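Local atomic coordinates of RagA protein (Porphyromonas gingivalis, PDB entry 6SLN), a protein that is an outer-membrane TonB-dependent receptor that probably imports nutrients into the periplasm. Residues Asp188-Asn201 against Lys633-Gly645. Residues are numbered along the deposited sequence; the frame is centred on the assembly and turned at random.
Sequences DASATSIYGARAAN and KMSYGTTGNSEIG
The guanidinium of R198 meets E643 at its edge, where carboxylate oxygen OE2 lies in the guanidinium plane. R198 NH1 and E643 OE2 form a salt bridge of 2.9 Å, although the two planes are nearly perpendicular, 89° apart. The arginine chain runs extended from CG to NE while the glutamate bends at chi2 (-35°). NH2 of R198 is bound by the carbonyl of P158. The amides of N201 and N641 also stand almost at right angles, but their oxygens and nitrogens are too far apart to bond; N201 ND2 turns to the carbonyls of S155 and A157, and N641 ND2 to E678 and, again, S155. N641 OD1 instead accepts the backbone N of E643 at 3.2 Å, an Asx turn at the end of the strand. Next to it, OG of S642 donates to A197 O (2.9 Å) in the carbonyl plane, and Y569 is its second partner.

A200 N gives a weak bond to G640 O (3.4 Å), and A200 CB sits beside that oxygen and T639 OG1. Around G637 and T639 the contact is largely apolar. T639 packs its CG2 on A189 CB at 4.1 Å, and G637, without a side chain, admits that same CB to 3.6 Å from its CA. D188 OD2 accepts S190 N (2.9 Å) in a second Asx turn and a weak bond from S635 OG.

A plug-domain loop is thus laid along the inner face of a barrel strand, as in TonB-dependent receptors generally. One weak backbone bond and small side chains make up its middle, so the salt bridge and the S642 bond probably supply much of the polar hold, at the 641-643 end.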
loop_
_atom_site.group_PDB
_atom_site.type_symbol
_atom_site.label_atom_id
_atom_site.label_comp_id
_atom_site.label_asym_id
_atom_site.label_seq_id
_atom_site.Cartn_x
_atom_site.Cartn_y
_atom_site.Cartn_z
ATOM N N ASP A 188 17.720 -10.331 -39.308
ATOM C CA ASP A 188 17.433 -9.485 -40.460
ATOM C C ASP A 188 15.934 -9.278 -40.663
ATOM O O ASP A 188 15.095 -10.018 -40.148
ATOM C CB ASP A 188 18.024 -10.080 -41.735
ATOM C CG ASP A 188 17.209 -11.219 -42.252
ATOM O OD1 ASP A 188 17.276 -12.300 -41.646
ATOM O OD2 ASP A 188 16.485 -11.031 -43.239
ATOM N N ALA A 189 15.620 -8.271 -41.483
ATOM C CA ALA A 189 14.247 -7.807 -41.651
ATOM C C ALA A 189 13.347 -8.864 -42.273
ATOM O O ALA A 189 12.126 -8.844 -42.062
ATOM C CB ALA A 189 14.229 -6.546 -42.511
ATOM N N SER A 190 13.913 -9.767 -43.066
ATOM C CA SER A 190 13.090 -10.829 -43.625
ATOM C C SER A 190 12.731 -11.855 -42.566
ATOM O O SER A 190 11.652 -12.452 -42.626
ATOM C CB SER A 190 13.816 -11.497 -44.787
ATOM O OG SER A 190 13.156 -12.668 -45.227
ATOM N N ALA A 191 13.617 -12.060 -41.584
ATOM C CA ALA A 191 13.398 -13.063 -40.549
ATOM C C ALA A 191 12.546 -12.551 -39.404
ATOM O O ALA A 191 12.036 -13.364 -38.635
ATOM C CB ALA A 191 14.730 -13.559 -39.982
ATOM N N THR A 192 12.394 -11.234 -39.264
ATOM C CA THR A 192 11.650 -10.633 -38.165
ATOM C C THR A 192 10.402 -9.910 -38.650
ATOM O O THR A 192 9.991 -8.914 -38.056
ATOM C CB THR A 192 12.531 -9.660 -37.382
ATOM O OG1 THR A 192 12.739 -8.469 -38.149
ATOM C CG2 THR A 192 13.863 -10.280 -37.094
ATOM N N SER A 193 9.794 -10.389 -39.729
ATOM C CA SER A 193 8.715 -9.630 -40.349
ATOM C C SER A 193 7.374 -9.757 -39.622
ATOM O O SER A 193 6.538 -8.854 -39.748
ATOM C CB SER A 193 8.570 -10.049 -41.803
ATOM O OG SER A 193 8.657 -11.451 -41.928
ATOM N N ILE A 194 7.149 -10.815 -38.838
ATOM C CA ILE A 194 5.868 -10.995 -38.158
ATOM C C ILE A 194 5.885 -10.478 -36.713
ATOM O O ILE A 194 4.911 -10.673 -35.983
ATOM C CB ILE A 194 5.419 -12.463 -38.217
ATOM C CG1 ILE A 194 6.275 -13.327 -37.294
ATOM C CG2 ILE A 194 5.495 -12.973 -39.641
ATOM C CD1 ILE A 194 6.068 -14.830 -37.476
ATOM N N TYR A 195 6.945 -9.787 -36.296
ATOM C CA TYR A 195 7.032 -9.159 -34.980
ATOM C C TYR A 195 7.090 -7.641 -35.146
ATOM O O TYR A 195 7.405 -7.128 -36.227
ATOM C CB TYR A 195 8.251 -9.700 -34.206
ATOM C CG TYR A 195 8.333 -11.202 -34.343
ATOM C CD1 TYR A 195 7.515 -12.025 -33.594
ATOM C CD2 TYR A 195 9.165 -11.793 -35.281
ATOM C CE1 TYR A 195 7.552 -13.404 -33.732
ATOM C CE2 TYR A 195 9.200 -13.170 -35.442
ATOM C CZ TYR A 195 8.389 -13.972 -34.661
ATOM O OH TYR A 195 8.415 -15.344 -34.804
ATOM N N GLY A 196 6.755 -6.905 -34.085
ATOM C CA GLY A 196 6.712 -5.472 -34.298
ATOM C C GLY A 196 6.692 -4.478 -33.153
ATOM O O GLY A 196 6.204 -3.359 -33.334
ATOM N N ALA A 197 7.198 -4.815 -31.979
ATOM C CA ALA A 197 7.369 -3.684 -31.075
ATOM C C ALA A 197 8.706 -3.022 -31.344
ATOM O O ALA A 197 8.829 -1.787 -31.295
ATOM C CB ALA A 197 7.257 -4.122 -29.609
ATOM N N ARG A 198 9.684 -3.859 -31.690
ATOM C CA ARG A 198 11.052 -3.444 -31.929
ATOM C C ARG A 198 11.817 -4.568 -32.621
ATOM O O ARG A 198 12.927 -4.916 -32.211
ATOM C CB ARG A 198 11.712 -3.024 -30.615
ATOM C CG ARG A 198 11.514 -3.979 -29.457
ATOM C CD ARG A 198 12.621 -3.788 -28.449
ATOM N NE ARG A 198 12.808 -4.924 -27.551
ATOM C CZ ARG A 198 12.073 -5.151 -26.465
ATOM N NH1 ARG A 198 11.081 -4.324 -26.156
ATOM N NH2 ARG A 198 12.320 -6.208 -25.693
ATOM N N ALA A 199 11.233 -5.141 -33.680
ATOM C CA ALA A 199 11.975 -6.048 -34.555
ATOM C C ALA A 199 13.280 -5.441 -35.025
ATOM O O ALA A 199 14.215 -6.174 -35.358
ATOM C CB ALA A 199 11.152 -6.422 -35.788
ATOM N N ALA A 200 13.355 -4.114 -35.074
ATOM C CA ALA A 200 14.572 -3.432 -35.467
ATOM C C ALA A 200 15.777 -3.873 -34.650
ATOM O O ALA A 200 16.916 -3.709 -35.106
ATOM C CB ALA A 200 14.365 -1.927 -35.333
ATOM N N ASN A 201 15.561 -4.429 -33.457
ATOM C CA ASN A 201 16.652 -4.860 -32.594
ATOM C C ASN A 201 16.908 -6.357 -32.661
ATOM O O ASN A 201 17.793 -6.861 -31.949
ATOM C CB ASN A 201 16.377 -4.458 -31.153
ATOM C CG ASN A 201 16.258 -2.972 -30.977
ATOM O OD1 ASN A 201 16.757 -2.189 -31.795
ATOM N ND2 ASN A 201 15.604 -2.563 -29.895
ATOM N N LYS A 633 21.495 -15.932 -50.017
ATOM C CA LYS A 633 20.291 -15.315 -49.482
ATOM C C LYS A 633 20.520 -13.826 -49.297
ATOM O O LYS A 633 21.569 -13.414 -48.794
ATOM C CB LYS A 633 19.877 -15.954 -48.140
ATOM C CG LYS A 633 21.044 -16.414 -47.268
ATOM C CD LYS A 633 20.633 -17.489 -46.262
ATOM C CE LYS A 633 19.899 -16.900 -45.056
ATOM N NZ LYS A 633 20.787 -16.175 -44.093
ATOM N N MET A 634 19.542 -13.020 -49.702
ATOM C CA MET A 634 19.580 -11.609 -49.362
ATOM C C MET A 634 18.189 -11.102 -49.007
ATOM O O MET A 634 17.178 -11.598 -49.506
ATOM C CB MET A 634 20.166 -10.761 -50.479
ATOM C CG MET A 634 19.377 -10.783 -51.751
ATOM S SD MET A 634 20.475 -10.299 -53.083
ATOM C CE MET A 634 21.506 -11.746 -53.221
ATOM N N SER A 635 18.166 -10.092 -48.139
ATOM C CA SER A 635 16.953 -9.490 -47.622
ATOM C C SER A 635 17.077 -7.976 -47.697
ATOM O O SER A 635 18.171 -7.413 -47.582
ATOM C CB SER A 635 16.708 -9.904 -46.164
ATOM O OG SER A 635 17.213 -8.924 -45.256
ATOM N N TYR A 636 15.947 -7.318 -47.899
ATOM C CA TYR A 636 15.863 -5.898 -47.620
ATOM C C TYR A 636 14.509 -5.616 -47.007
ATOM O O TYR A 636 13.491 -6.159 -47.451
ATOM C CB TYR A 636 16.040 -5.026 -48.853
ATOM C CG TYR A 636 15.950 -3.581 -48.463
ATOM C CD1 TYR A 636 17.015 -2.954 -47.832
ATOM C CD2 TYR A 636 14.782 -2.855 -48.666
ATOM C CE1 TYR A 636 16.933 -1.636 -47.438
ATOM C CE2 TYR A 636 14.690 -1.535 -48.273
ATOM C CZ TYR A 636 15.771 -0.933 -47.655
ATOM O OH TYR A 636 15.705 0.381 -47.256
ATOM N N GLY A 637 14.495 -4.764 -45.996
ATOM C CA GLY A 637 13.236 -4.512 -45.328
ATOM C C GLY A 637 13.359 -3.400 -44.318
ATOM O O GLY A 637 14.460 -2.974 -43.958
ATOM N N THR A 638 12.197 -2.935 -43.872
ATOM C CA THR A 638 12.080 -1.889 -42.874
ATOM C C THR A 638 11.435 -2.452 -41.620
ATOM O O THR A 638 10.607 -3.368 -41.679
ATOM C CB THR A 638 11.245 -0.715 -43.378
ATOM O OG1 THR A 638 9.996 -1.202 -43.887
ATOM C CG2 THR A 638 11.987 -0.010 -44.470
ATOM N N THR A 639 11.831 -1.885 -40.482
ATOM C CA THR A 639 11.376 -2.334 -39.178
ATOM C C THR A 639 11.255 -1.113 -38.285
ATOM O O THR A 639 12.005 -0.143 -38.431
ATOM C CB THR A 639 12.346 -3.331 -38.539
ATOM O OG1 THR A 639 13.615 -2.688 -38.364
ATOM C CG2 THR A 639 12.516 -4.597 -39.395
ATOM N N GLY A 640 10.317 -1.165 -37.361
ATOM C CA GLY A 640 10.131 -0.085 -36.426
ATOM C C GLY A 640 10.822 -0.352 -35.104
ATOM O O GLY A 640 11.142 -1.491 -34.760
ATOM N N ASN A 641 11.070 0.736 -34.378
ATOM C CA ASN A 641 11.558 0.688 -33.016
ATOM C C ASN A 641 10.796 1.739 -32.233
ATOM O O ASN A 641 10.683 2.886 -32.680
ATOM C CB ASN A 641 13.075 0.937 -32.937
ATOM C CG ASN A 641 13.615 0.785 -31.501
ATOM O OD1 ASN A 641 12.893 0.369 -30.596
ATOM N ND2 ASN A 641 14.864 1.139 -31.296
ATOM N N SER A 642 10.262 1.345 -31.073
ATOM C CA SER A 642 9.474 2.266 -30.262
ATOM C C SER A 642 9.712 2.041 -28.778
ATOM O O SER A 642 8.920 2.517 -27.948
ATOM C CB SER A 642 7.990 2.125 -30.544
ATOM O OG SER A 642 7.654 0.754 -30.601
ATOM N N GLU A 643 10.775 1.321 -28.427
ATOM C CA GLU A 643 11.092 1.073 -27.029
ATOM C C GLU A 643 11.544 2.381 -26.399
ATOM O O GLU A 643 12.732 2.650 -26.225
ATOM C CB GLU A 643 12.160 0.000 -26.885
ATOM C CG GLU A 643 11.610 -1.383 -26.718
ATOM C CD GLU A 643 10.326 -1.425 -25.933
ATOM O OE1 GLU A 643 10.279 -0.842 -24.819
ATOM O OE2 GLU A 643 9.365 -2.052 -26.445
ATOM N N ILE A 644 10.575 3.206 -26.032
ATOM C CA ILE A 644 10.824 4.382 -25.222
ATOM C C ILE A 644 9.794 4.414 -24.097
ATOM O O ILE A 644 8.985 3.499 -23.948
ATOM C CB ILE A 644 10.764 5.669 -26.050
ATOM C CG1 ILE A 644 9.350 5.810 -26.625
ATOM C CG2 ILE A 644 11.819 5.623 -27.148
ATOM C CD1 ILE A 644 9.114 7.123 -27.357
ATOM N N GLY A 645 9.830 5.484 -23.311
ATOM C CA GLY A 645 8.832 5.687 -22.280
ATOM C C GLY A 645 7.419 5.661 -22.836
ATOM O O GLY A 645 7.179 5.632 -24.043
#